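Local coordinates for tyrosine specific protein phosphatase (PDB 4AZ1) that probably hydrolyses phosphotyrosine in proteins, as a member of the classical protein tyrosine phosphatase family in Trypanosoma cruzi, at residues 35-40 with 55-60; 73-78 with 105-110; 135-140 with 153-158. All blocks are in the same frame, centred on the assembly; numbering follows the deposited sequence.

The three contacts run in series along the chain, and neighbouring ones touch. Contacts 1 and 2, with centres 18 Å apart, touch where Ala-56 CB lies 3.5 Å from Asn-78 OD1. Contacts 2 and 3, with centres 22 Å apart, meet through Leu-105 CD1 and Ile-153 CG2 at 4.2 Å. Contacts 1 and 3 are separate, their nearest atoms about 22 Å apart. Asn-49, in the sequence that forms the phosphotyrosine-recognition loop in classical relatives, links contacts 1 and 2: its OD1 bonds Tyr-76 and Asn-78, and Leu-55 packs on it. The formic acid held by Asn-78 N in contact 2 probably comes from the crystallisation liquor.

Contact 1. Residues 35-40 with 55-60; sequences RSISFA and LANEAT
Leu-55 opens the contact by laying CB and CD1 against the Phe-39 ring, where the loop leading into helix 40-44 meets the chain that follows what is, as in classical phosphatases, probably the phosphotyrosine-recognition loop. The closest carbon pair is Leu-55 CB to Phe-39 CD1, 3.5 Å, and CD1 of the leucine reaches the base of the ring at CB and CG. At Ala-56 it is the backbone that counts: its O sits near the ring plane, 3.3 Å from Phe-39 CD1, at the edge. Asn-57 then runs alongside the phenylalanine in the same direction, its amide plane turned 68° from the ring. Its OD1, which accepts a hydrogen bond from Phe-268 N, also comes near Phe-39 CE1, while ND2 meets Ile-37 CG2 at 3.7 Å. Glu-58 makes the direct polar link: its N gives Ser-38 O a nearly straight hydrogen bond of 3.0 Å. The glutamate chain bends at its second torsion (chi2 65°), which carries OE1 over to the start of helix 40-44. There OE1 accepts from Thr-41 N, a place where the carboxylate would probably be stabilised by the helix end; Phe-39 itself holds the N-cap position. At Ala-59 a water completes the contact, accepting from Ala-59 N and donating to Ser-38 O at 3.0 Å.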
ATOM      1  N   ARG A  35       9.032  23.710  17.425  1.00 60.27           N
ATOM      2  CA  ARG A  35       7.836  24.530  17.576  1.00 71.60           C
ATOM      3  C   ARG A  35       7.765  25.581  16.471  1.00 71.92           C
ATOM      4  O   ARG A  35       6.678  25.968  16.023  1.00 70.13           O
ATOM      5  CB  ARG A  35       7.836  25.223  18.943  1.00 82.70           C
ATOM      6  CG  ARG A  35       7.579  24.305  20.131  1.00 89.11           C
ATOM      7  CD  ARG A  35       7.222  25.105  21.389  1.00 98.23           C
ATOM      8  NE  ARG A  35       8.276  26.039  21.784  1.00100.01           N
ATOM      9  CZ  ARG A  35       8.161  26.932  22.765  1.00113.65           C
ATOM     10  NH1 ARG A  35       7.035  27.023  23.464  1.00114.18           N
ATOM     11  NH2 ARG A  35       9.176  27.741  23.048  1.00118.48           N
ATOM     12  N   SER A  36       8.945  26.021  16.041  1.00 68.05           N
ATOM     13  CA  SER A  36       9.114  27.065  15.032  1.00 63.20           C
ATOM     14  C   SER A  36       9.067  26.536  13.596  1.00 64.15           C
ATOM     15  O   SER A  36       9.055  27.322  12.646  1.00 68.42           O
ATOM     16  CB  SER A  36      10.470  27.736  15.246  1.00 70.97           C
ATOM     17  OG  SER A  36      11.516  26.777  15.164  1.00 65.77           O
ATOM     18  N   ILE A  37       9.052  25.211  13.441  1.00 49.74           N
ATOM     19  CA  ILE A  37       9.126  24.585  12.123  1.00 47.68           C
ATOM     20  C   ILE A  37       7.763  24.111  11.621  1.00 53.31           C
ATOM     21  O   ILE A  37       6.986  23.523  12.384  1.00 51.89           O
ATOM     22  CB  ILE A  37      10.072  23.376  12.165  1.00 55.61           C
ATOM     23  CG1 ILE A  37      11.406  23.788  12.786  1.00 55.77           C
ATOM     24  CG2 ILE A  37      10.260  22.788  10.776  1.00 56.81           C
ATOM     25  CD1 ILE A  37      12.420  22.673  12.852  1.00 62.36           C
ATOM     26  N   SER A  38       7.475  24.359  10.343  1.00 57.12           N
ATOM     27  CA  SER A  38       6.250  23.854   9.726  1.00 60.88           C
ATOM     28  C   SER A  38       6.335  22.364   9.363  1.00 59.23           C
ATOM     29  O   SER A  38       7.294  21.915   8.721  1.00 51.27           O
ATOM     30  CB  SER A  38       5.891  24.667   8.482  1.00 65.33           C
ATOM     31  OG  SER A  38       4.677  24.196   7.916  1.00 66.35           O
ATOM     32  N   PHE A  39       5.316  21.611   9.775  1.00 57.17           N
ATOM     33  CA  PHE A  39       5.158  20.214   9.390  1.00 42.84           C
ATOM     34  C   PHE A  39       3.771  19.984   8.811  1.00 53.28           C
ATOM     35  O   PHE A  39       3.219  18.886   8.932  1.00 55.35           O
ATOM     36  CB  PHE A  39       5.340  19.316  10.607  1.00 44.34           C
ATOM     37  CG  PHE A  39       6.731  19.331  11.164  1.00 45.47           C
ATOM     38  CD1 PHE A  39       7.718  18.538  10.599  1.00 45.38           C
ATOM     39  CD2 PHE A  39       7.061  20.151  12.244  1.00 44.77           C
ATOM     40  CE1 PHE A  39       9.031  18.538  11.115  1.00 44.46           C
ATOM     41  CE2 PHE A  39       8.358  20.165  12.757  1.00 48.42           C
ATOM     42  CZ  PHE A  39       9.346  19.346  12.189  1.00 45.74           C
ATOM     43  N   ALA A  40       3.225  21.022   8.172  1.00 55.16           N
ATOM     44  CA  ALA A  40       1.837  21.050   7.711  1.00 63.00           C
ATOM     45  C   ALA A  40       1.376  19.788   6.997  1.00 55.88           C
ATOM     46  O   ALA A  40       0.430  19.126   7.434  1.00 64.28           O
ATOM     47  CB  ALA A  40       1.595  22.279   6.817  1.00 66.54           C
ATOM     48  N   LEU A  55       7.907  13.642  12.119  1.00 35.75           N
ATOM     49  CA  LEU A  55       7.265  14.319  10.999  1.00 40.15           C
ATOM     50  C   LEU A  55       8.306  14.882  10.038  1.00 46.22           C
ATOM     51  O   LEU A  55       9.421  15.209  10.448  1.00 47.49           O
ATOM     52  CB  LEU A  55       6.382  15.454  11.519  1.00 42.99           C
ATOM     53  CG  LEU A  55       5.319  15.086  12.553  1.00 48.79           C
ATOM     54  CD1 LEU A  55       4.567  16.330  13.007  1.00 52.60           C
ATOM     55  CD2 LEU A  55       4.349  14.047  12.001  1.00 45.74           C
ATOM     56  N   ALA A  56       7.937  14.992   8.764  1.00 37.57           N
ATOM     57  CA  ALA A  56       8.832  15.534   7.732  1.00 37.47           C
ATOM     58  C   ALA A  56       8.674  17.049   7.595  1.00 43.22           C
ATOM     59  O   ALA A  56       7.550  17.528   7.447  1.00 41.56           O
ATOM     60  CB  ALA A  56       8.531  14.858   6.395  1.00 35.55           C
ATOM     61  N   ASN A  57       9.783  17.797   7.622  1.00 42.52           N
ATOM     62  CA  ASN A  57       9.731  19.255   7.417  1.00 43.19           C
ATOM     63  C   ASN A  57       9.061  19.633   6.107  1.00 50.46           C
ATOM     64  O   ASN A  57       9.346  19.034   5.071  1.00 49.42           O
ATOM     65  CB  ASN A  57      11.130  19.887   7.415  1.00 44.79           C
ATOM     66  CG  ASN A  57      11.938  19.539   8.645  1.00 45.71           C
ATOM     67  OD1 ASN A  57      11.927  18.400   9.117  1.00 44.19           O
ATOM     68  ND2 ASN A  57      12.655  20.523   9.167  1.00 45.76           N
ATOM     69  N   GLU A  58       8.197  20.645   6.152  1.00 54.07           N
ATOM     70  CA  GLU A  58       7.477  21.099   4.972  1.00 56.62           C
ATOM     71  C   GLU A  58       8.424  21.625   3.895  1.00 61.57           C
ATOM     72  O   GLU A  58       8.280  21.304   2.715  1.00 51.30           O
ATOM     73  CB  GLU A  58       6.496  22.208   5.367  1.00 53.71           C
ATOM     74  CG  GLU A  58       5.525  22.608   4.273  1.00 63.51           C
ATOM     75  CD  GLU A  58       4.570  21.484   3.910  1.00 73.34           C
ATOM     76  OE1 GLU A  58       4.195  20.702   4.816  1.00 73.98           O
ATOM     77  OE2 GLU A  58       4.187  21.384   2.723  1.00 68.44           O
ATOM     78  N   ALA A  59       9.396  22.431   4.312  1.00 59.54           N
ATOM     79  CA  ALA A  59      10.281  23.131   3.380  1.00 57.79           C
ATOM     80  C   ALA A  59      11.054  22.205   2.446  1.00 54.14           C
ATOM     81  O   ALA A  59      11.370  22.585   1.321  1.00 56.14           O
ATOM     82  CB  ALA A  59      11.245  24.016   4.145  1.00 62.58           C
ATOM     83  N   THR A  60      11.369  21.002   2.923  1.00 51.57           N
ATOM     84  CA  THR A  60      12.165  20.059   2.151  1.00 51.62           C
ATOM     85  C   THR A  60      11.414  18.744   1.919  1.00 48.89           C
ATOM     86  O   THR A  60      12.014  17.721   1.568  1.00 44.91           O
ATOM     87  CB  THR A  60      13.505  19.772   2.852  1.00 45.72           C
ATOM     88  OG1 THR A  60      13.254  19.211   4.142  1.00 48.33           O
ATOM     89  CG2 THR A  60      14.313  21.055   3.015  1.00 45.65           C
TER
HETATM   90  O   HOH W   1       9.368  23.425   7.217  1.00 42.77           O

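Contact 2. Residues 73-78 with 105-110; sequences TPYYIN and LAMLYE. With FMT (formic acid), chain H.
Formic acid O1 accepts a hydrogen bond of 2.8 Å from Asn-78 N, immediately after Ile-77, the residue that reaches across to Met-107; Gln-94 NE2 holds the same small molecule as well. Ile-77 sends CD1 to within 4.1 Å of Met-107 CE, the two chains crossing at about a right angle. The methionine gets there by bending twice, at chi2 (-88°) and again at chi3, so that its methyl turns back to the isoleucine.

Tyr-75 buries more surface than any other residue of the two segments. Its ring is laid against the helix with one face toward the backbone at Ala-106 and Met-107, and Met-107 N stands 3.9 Å above the ring plane, offset toward the rim. Met-107 CB packs on CE1 of the ring at 3.5 Å, while on the same face Ala-106 CB lies 3.9 Å from CD2, across the ring from CE1. Thr-73 CG2 covers the opposite face, over the ring centre, so the tyrosine is sandwiched between its own loop and the helix. At the far end of the ring the carboxylate of Glu-110 comes up to the phenol edge, but Tyr-75 was modelled in two conformers and OH lies implausibly close to OE1, so the details of that pair are doubtful. Asp-103 OD2 adds a polar tie from the helix, accepting from Tyr-76 N. Tyr-76 to Asn-78 match the Tyr-Ile-Asn motif of classical protein tyrosine phosphatases; Ile-77 and the preceding Tyr-75 set this loop on a helix that flanks the central sheet.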
ATOM      1  N   THR A  73       1.355  16.929  -6.238  1.00113.66           N
ATOM      2  CA  THR A  73       1.832  15.568  -5.985  1.00105.16           C
ATOM      3  C   THR A  73       0.776  14.810  -5.187  1.00 94.03           C
ATOM      4  O   THR A  73       0.499  15.143  -4.034  1.00 93.07           O
ATOM      5  CB  THR A  73       3.182  15.500  -5.239  1.00100.79           C
ATOM      6  OG1 THR A  73       4.195  16.167  -6.000  1.00105.74           O
ATOM      7  CG2 THR A  73       3.586  14.047  -5.062  1.00 92.56           C
ATOM      8  N   PRO A  74       0.183  13.783  -5.810  1.00 88.29           N
ATOM      9  CA  PRO A  74      -0.940  13.009  -5.269  1.00 90.00           C
ATOM     10  C   PRO A  74      -0.525  11.885  -4.316  1.00 88.85           C
ATOM     11  O   PRO A  74      -1.348  11.017  -4.007  1.00 94.18           O
ATOM     12  CB  PRO A  74      -1.569  12.407  -6.526  1.00 91.28           C
ATOM     13  CG  PRO A  74      -0.406  12.211  -7.451  1.00 90.91           C
ATOM     14  CD  PRO A  74       0.548  13.349  -7.172  1.00 88.63           C
ATOM     15  N   TYR A  75       0.710  11.890  -3.843  0.54 78.76           N
ATOM     16  CA  TYR A  75       1.079  10.893  -2.856  0.54 72.47           C
ATOM     17  C   TYR A  75       1.956  11.479  -1.770  0.54 70.92           C
ATOM     18  O   TYR A  75       2.568  12.535  -1.934  0.54 72.83           O
ATOM     19  CB  TYR A  75       1.749   9.683  -3.505  0.54 65.47           C
ATOM     20  CG  TYR A  75       2.857  10.045  -4.451  0.54 57.68           C
ATOM     21  CD1 TYR A  75       4.088  10.449  -3.974  0.54 41.73           C
ATOM     22  CD2 TYR A  75       2.670   9.981  -5.825  0.54 59.56           C
ATOM     23  CE1 TYR A  75       5.102  10.779  -4.826  0.54 51.87           C
ATOM     24  CE2 TYR A  75       3.685  10.312  -6.692  0.54 59.52           C
ATOM     25  CZ  TYR A  75       4.902  10.711  -6.183  0.54 58.29           C
ATOM     26  OH  TYR A  75       5.931  11.048  -7.028  0.54 60.55           O
ATOM     27  N   TYR A  76       2.011  10.770  -0.657  1.00 60.92           N
ATOM     28  CA  TYR A  76       2.735  11.239   0.506  1.00 48.11           C
ATOM     29  C   TYR A  76       3.700  10.171   0.971  1.00 46.76           C
ATOM     30  O   TYR A  76       3.318   9.010   1.202  1.00 41.92           O
ATOM     31  CB  TYR A  76       1.774  11.622   1.641  1.00 49.33           C
ATOM     32  CG  TYR A  76       2.466  11.853   2.975  1.00 44.71           C
ATOM     33  CD1 TYR A  76       2.994  13.094   3.295  1.00 40.85           C
ATOM     34  CD2 TYR A  76       2.570  10.834   3.916  1.00 39.55           C
ATOM     35  CE1 TYR A  76       3.622  13.311   4.504  1.00 36.33           C
ATOM     36  CE2 TYR A  76       3.197  11.048   5.136  1.00 39.50           C
ATOM     37  CZ  TYR A  76       3.718  12.288   5.418  1.00 42.21           C
ATOM     38  OH  TYR A  76       4.340  12.507   6.621  1.00 46.24           O
ATOM     39  N   ILE A  77       4.964  10.560   1.075  1.00 39.71           N
ATOM     40  CA  ILE A  77       5.900   9.801   1.853  1.00 36.82           C
ATOM     41  C   ILE A  77       6.380  10.734   2.969  1.00 47.30           C
ATOM     42  O   ILE A  77       6.537  11.946   2.759  1.00 49.66           O
ATOM     43  CB  ILE A  77       7.053   9.234   1.002  1.00 47.48           C
ATOM     44  CG1 ILE A  77       8.038  10.328   0.604  1.00 39.86           C
ATOM     45  CG2 ILE A  77       6.491   8.505  -0.248  1.00 35.64           C
ATOM     46  CD1 ILE A  77       9.441   9.796   0.307  1.00 43.95           C
ATOM     47  N   ASN A  78       6.541  10.188   4.169  1.00 42.22           N
ATOM     48  CA  ASN A  78       7.135  10.946   5.268  1.00 46.52           C
ATOM     49  C   ASN A  78       8.635  11.014   4.981  1.00 49.18           C
ATOM     50  O   ASN A  78       9.405  10.165   5.448  1.00 51.05           O
ATOM     51  CB  ASN A  78       6.854  10.225   6.588  1.00 37.93           C
ATOM     52  CG  ASN A  78       7.346  10.979   7.803  1.00 45.66           C
ATOM     53  OD1 ASN A  78       8.412  11.597   7.790  1.00 56.11           O
ATOM     54  ND2 ASN A  78       6.576  10.905   8.881  1.00 42.20           N
ATOM     55  N   LEU A 105       5.858   3.434  -3.704  1.00 33.25           N
ATOM     56  CA  LEU A 105       6.204   2.835  -4.994  1.00 35.27           C
ATOM     57  C   LEU A 105       5.941   3.805  -6.139  1.00 38.35           C
ATOM     58  O   LEU A 105       6.706   3.864  -7.118  1.00 37.34           O
ATOM     59  CB  LEU A 105       5.436   1.523  -5.214  1.00 33.42           C
ATOM     60  CG  LEU A 105       5.727   0.405  -4.202  1.00 32.08           C
ATOM     61  CD1 LEU A 105       5.003  -0.909  -4.557  1.00 32.37           C
ATOM     62  CD2 LEU A 105       7.209   0.158  -4.053  1.00 30.05           C
ATOM     63  N   ALA A 106       4.851   4.560  -6.023  1.00 36.77           N
ATOM     64  CA  ALA A 106       4.507   5.538  -7.049  1.00 36.91           C
ATOM     65  C   ALA A 106       5.586   6.610  -7.137  1.00 38.81           C
ATOM     66  O   ALA A 106       5.926   7.085  -8.231  1.00 42.11           O
ATOM     67  CB  ALA A 106       3.162   6.179  -6.752  1.00 43.90           C
ATOM     68  N   MET A 107       6.098   7.008  -5.974  1.00 45.30           N
ATOM     69  CA  MET A 107       7.191   7.967  -5.901  1.00 42.76           C
ATOM     70  C   MET A 107       8.413   7.413  -6.610  1.00 38.20           C
ATOM     71  O   MET A 107       8.996   8.099  -7.448  1.00 41.13           O
ATOM     72  CB  MET A 107       7.535   8.296  -4.446  1.00 40.81           C
ATOM     73  CG  MET A 107       8.662   9.316  -4.288  1.00 43.78           C
ATOM     74  SD  MET A 107      10.319   8.565  -4.244  1.00 46.72           S
ATOM     75  CE  MET A 107      10.073   7.360  -2.924  1.00 46.19           C
ATOM     76  N   LEU A 108       8.793   6.175  -6.278  1.00 33.66           N
ATOM     77  CA  LEU A 108       9.954   5.547  -6.900  1.00 37.83           C
ATOM     78  C   LEU A 108       9.789   5.560  -8.404  1.00 43.86           C
ATOM     79  O   LEU A 108      10.743   5.813  -9.152  1.00 42.69           O
ATOM     80  CB  LEU A 108      10.095   4.099  -6.442  1.00 40.15           C
ATOM     81  CG  LEU A 108      10.462   3.877  -4.986  1.00 40.94           C
ATOM     82  CD1 LEU A 108      10.622   2.384  -4.727  1.00 30.35           C
ATOM     83  CD2 LEU A 108      11.757   4.643  -4.702  1.00 37.14           C
ATOM     84  N   TYR A 109       8.560   5.298  -8.840  1.00 46.95           N
ATOM     85  CA  TYR A 109       8.271   5.161 -10.251  1.00 38.28           C
ATOM     86  C   TYR A 109       8.275   6.499 -10.977  1.00 43.27           C
ATOM     87  O   TYR A 109       8.919   6.640 -12.014  1.00 46.40           O
ATOM     88  CB  TYR A 109       6.925   4.460 -10.461  1.00 39.03           C
ATOM     89  CG  TYR A 109       6.634   4.225 -11.918  1.00 46.09           C
ATOM     90  CD1 TYR A 109       7.206   3.149 -12.594  1.00 43.76           C
ATOM     91  CD2 TYR A 109       5.814   5.091 -12.632  1.00 54.06           C
ATOM     92  CE1 TYR A 109       6.957   2.939 -13.941  1.00 55.93           C
ATOM     93  CE2 TYR A 109       5.557   4.884 -13.984  1.00 61.09           C
ATOM     94  CZ  TYR A 109       6.130   3.806 -14.626  1.00 64.61           C
ATOM     95  OH  TYR A 109       5.883   3.597 -15.963  1.00 74.35           O
ATOM     96  N   GLU A 110       7.523   7.464 -10.459  1.00 44.01           N
ATOM     97  CA  GLU A 110       7.419   8.772 -11.103  1.00 48.56           C
ATOM     98  C   GLU A 110       8.753   9.531 -11.085  1.00 51.59           C
ATOM     99  O   GLU A 110       9.094  10.222 -12.050  1.00 56.77           O
ATOM    100  CB  GLU A 110       6.323   9.617 -10.437  1.00 57.32           C
ATOM    101  CG  GLU A 110       5.985  10.907 -11.193  1.00 80.31           C
ATOM    102  CD  GLU A 110       5.976  12.131 -10.293  1.00 95.12           C
ATOM    103  OE1 GLU A 110       5.700  11.980  -9.084  1.00 97.57           O
ATOM    104  OE2 GLU A 110       6.254  13.244 -10.795  1.00101.11           O
TER
HETATM  105  C   FMT H1306       7.238   6.512   3.417  1.00 68.43           C
HETATM  106  O1  FMT H1306       6.494   7.380   3.895  1.00 61.87           O
HETATM  107  O2  FMT H1306       8.443   6.659   3.159  1.00 57.81           O

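Contact 3. Residues 135-140 with 153-158; sequences PEERGS and ISEDPG
Pro-135 backs onto strand residues 153-155, its CA 6.5 Å from that of Ser-154, and from Glu-136 to Gly-139 the chain then folds into a type I beta turn closed by Gly-139 N to Glu-136 O at 2.8 Å. The proline ring does most of the touching. CG is its leading atom: it rests 3.5 Å from Ile-153 O, with Ser-154 CA and Glu-155 N somewhat farther off, at about the same distance as each other, thus lying across the strand backbone more than against side chains. CD just grazes Ile-153 CG1 at 4.5 Å.

Beyond the proline, two acidic side chains approach each other. Glu-155 is stretched out, CG opposite the backbone N and the next bond nearly straight (chi2 164°), which takes its carboxylate toward the turn. Glu-137 starts away from the strand, yet its OE1 ends 4.3 Å from Glu-155 OE2, a pairing of like charges that might raise the proton affinity of one of them; a weak hydrogen bond from Tyr-161 N probably offsets this in part at Glu-155 OE2. Further along, Asp-156 OD1 accepts from Gly-158 N at 2.9 Å and forms an Asx turn.

Pro-135 ends the Tyr-Trp-Pro sequence familiar from classical phosphatases, and Tyr-161 OH bonds its carbonyl. Strand 151-164 runs between strands 142-145 and 169-177, and Leu-174 of the latter packs on both Pro-135 and Ile-153.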
ATOM      1  N   PRO A 135       8.697  -8.337  -3.794  1.00 34.58           N
ATOM      2  CA  PRO A 135       8.190  -9.713  -3.894  1.00 40.36           C
ATOM      3  C   PRO A 135       9.100 -10.659  -3.130  1.00 37.85           C
ATOM      4  O   PRO A 135      10.323 -10.469  -3.135  1.00 38.29           O
ATOM      5  CB  PRO A 135       8.281 -10.039  -5.402  1.00 40.87           C
ATOM      6  CG  PRO A 135       8.630  -8.715  -6.100  1.00 40.43           C
ATOM      7  CD  PRO A 135       9.282  -7.853  -5.063  1.00 39.27           C
ATOM      8  N   GLU A 136       8.518 -11.663  -2.486  1.00 40.16           N
ATOM      9  CA  GLU A 136       9.310 -12.656  -1.785  1.00 50.75           C
ATOM     10  C   GLU A 136       9.901 -13.631  -2.792  1.00 58.42           C
ATOM     11  O   GLU A 136       9.202 -14.051  -3.740  1.00 46.88           O
ATOM     12  CB  GLU A 136       8.442 -13.432  -0.790  1.00 54.68           C
ATOM     13  CG  GLU A 136       8.111 -12.698   0.502  1.00 66.59           C
ATOM     14  CD  GLU A 136       7.353 -13.588   1.478  1.00 82.99           C
ATOM     15  OE1 GLU A 136       6.321 -14.175   1.076  1.00 77.22           O
ATOM     16  OE2 GLU A 136       7.801 -13.711   2.639  1.00 89.92           O
ATOM     17  N   GLU A 137      11.170 -13.996  -2.576  1.00 63.58           N
ATOM     18  CA  GLU A 137      11.844 -15.042  -3.357  1.00 82.71           C
ATOM     19  C   GLU A 137      10.967 -16.259  -3.635  1.00 85.65           C
ATOM     20  O   GLU A 137      10.910 -16.756  -4.764  1.00 90.49           O
ATOM     21  CB  GLU A 137      13.093 -15.517  -2.615  1.00 95.57           C
ATOM     22  CG  GLU A 137      14.297 -14.616  -2.750  1.00100.38           C
ATOM     23  CD  GLU A 137      15.404 -15.242  -3.576  1.00106.33           C
ATOM     24  OE1 GLU A 137      15.114 -15.749  -4.683  1.00105.37           O
ATOM     25  OE2 GLU A 137      16.567 -15.227  -3.112  1.00110.10           O
ATOM     26  N   ARG A 138      10.283 -16.731  -2.596  1.00 89.35           N
ATOM     27  CA  ARG A 138       9.467 -17.940  -2.687  1.00 93.64           C
ATOM     28  C   ARG A 138       8.145 -17.736  -3.435  1.00 89.27           C
ATOM     29  O   ARG A 138       7.308 -18.646  -3.483  1.00 92.31           O
ATOM     30  CB  ARG A 138       9.192 -18.489  -1.283  1.00 94.97           C
ATOM     31  N   GLY A 139       7.963 -16.557  -4.030  1.00 73.14           N
ATOM     32  CA  GLY A 139       6.705 -16.224  -4.682  1.00 64.42           C
ATOM     33  C   GLY A 139       6.707 -16.348  -6.199  1.00 61.41           C
ATOM     34  O   GLY A 139       7.641 -16.902  -6.790  1.00 64.96           O
ATOM     35  N   SER A 140       5.652 -15.824  -6.825  1.00 56.23           N
ATOM     36  CA  SER A 140       5.502 -15.841  -8.284  1.00 59.62           C
ATOM     37  C   SER A 140       6.499 -14.897  -8.965  1.00 53.75           C
ATOM     38  O   SER A 140       6.671 -14.952 -10.184  1.00 58.20           O
ATOM     39  CB  SER A 140       4.073 -15.443  -8.691  1.00 59.26           C
ATOM     40  OG  SER A 140       3.869 -14.038  -8.557  1.00 64.86           O
ATOM     41  N   ILE A 153       5.241  -4.543  -8.968  1.00 41.03           N
ATOM     42  CA  ILE A 153       6.688  -4.601  -8.772  1.00 32.24           C
ATOM     43  C   ILE A 153       7.151  -6.064  -8.890  1.00 42.16           C
ATOM     44  O   ILE A 153       6.517  -6.982  -8.340  1.00 36.18           O
ATOM     45  CB  ILE A 153       7.107  -3.896  -7.448  1.00 37.36           C
ATOM     46  CG1 ILE A 153       8.620  -3.990  -7.214  1.00 30.10           C
ATOM     47  CG2 ILE A 153       6.345  -4.441  -6.280  1.00 40.36           C
ATOM     48  CD1 ILE A 153       9.080  -3.183  -5.966  1.00 35.07           C
ATOM     49  N   SER A 154       8.225  -6.289  -9.645  1.00 36.42           N
ATOM     50  CA  SER A 154       8.612  -7.647 -10.010  1.00 32.18           C
ATOM     51  C   SER A 154      10.092  -7.860  -9.811  1.00 32.62           C
ATOM     52  O   SER A 154      10.879  -6.905  -9.822  1.00 38.47           O
ATOM     53  CB  SER A 154       8.296  -7.934 -11.484  1.00 39.98           C
ATOM     54  OG  SER A 154       7.006  -7.493 -11.837  1.00 54.91           O
ATOM     55  N   GLU A 155      10.479  -9.121  -9.655  1.00 39.84           N
ATOM     56  CA  GLU A 155      11.884  -9.475  -9.631  1.00 49.38           C
ATOM     57  C   GLU A 155      12.413  -9.378 -11.062  1.00 43.40           C
ATOM     58  O   GLU A 155      11.756  -9.832 -11.988  1.00 41.78           O
ATOM     59  CB  GLU A 155      12.074 -10.888  -9.075  1.00 54.56           C
ATOM     60  CG  GLU A 155      13.540 -11.316  -9.015  1.00 69.86           C
ATOM     61  CD  GLU A 155      13.785 -12.522  -8.123  1.00 71.91           C
ATOM     62  OE1 GLU A 155      12.791 -13.142  -7.660  1.00 75.06           O
ATOM     63  OE2 GLU A 155      14.980 -12.840  -7.890  1.00 55.01           O
ATOM     64  N   ASP A 156      13.572  -8.754 -11.245  1.00 42.18           N
ATOM     65  CA  ASP A 156      14.168  -8.647 -12.577  1.00 44.92           C
ATOM     66  C   ASP A 156      14.499 -10.047 -13.091  1.00 48.13           C
ATOM     67  O   ASP A 156      15.306 -10.758 -12.482  1.00 46.46           O
ATOM     68  CB  ASP A 156      15.421  -7.761 -12.527  1.00 57.13           C
ATOM     69  CG  ASP A 156      15.950  -7.388 -13.916  1.00 64.13           C
ATOM     70  OD1 ASP A 156      15.960  -8.254 -14.833  1.00 53.81           O
ATOM     71  OD2 ASP A 156      16.370  -6.218 -14.080  1.00 68.19           O
ATOM     72  N   PRO A 157      13.853 -10.461 -14.202  1.00 54.19           N
ATOM     73  CA  PRO A 157      14.007 -11.822 -14.734  1.00 61.64           C
ATOM     74  C   PRO A 157      15.441 -12.147 -15.133  1.00 64.61           C
ATOM     75  O   PRO A 157      15.803 -13.325 -15.190  1.00 63.50           O
ATOM     76  CB  PRO A 157      13.135 -11.819 -16.003  1.00 61.80           C
ATOM     77  CG  PRO A 157      12.170 -10.711 -15.814  1.00 67.79           C
ATOM     78  CD  PRO A 157      12.849  -9.679 -14.950  1.00 53.89           C
ATOM     79  N   GLY A 158      16.235 -11.124 -15.426  1.00 60.37           N
ATOM     80  CA  GLY A 158      17.579 -11.353 -15.919  1.00 65.66           C
ATOM     81  C   GLY A 158      18.633 -10.991 -14.895  1.00 67.89           C
ATOM     82  O   GLY A 158      19.796 -10.784 -15.239  1.00 68.31           O
TER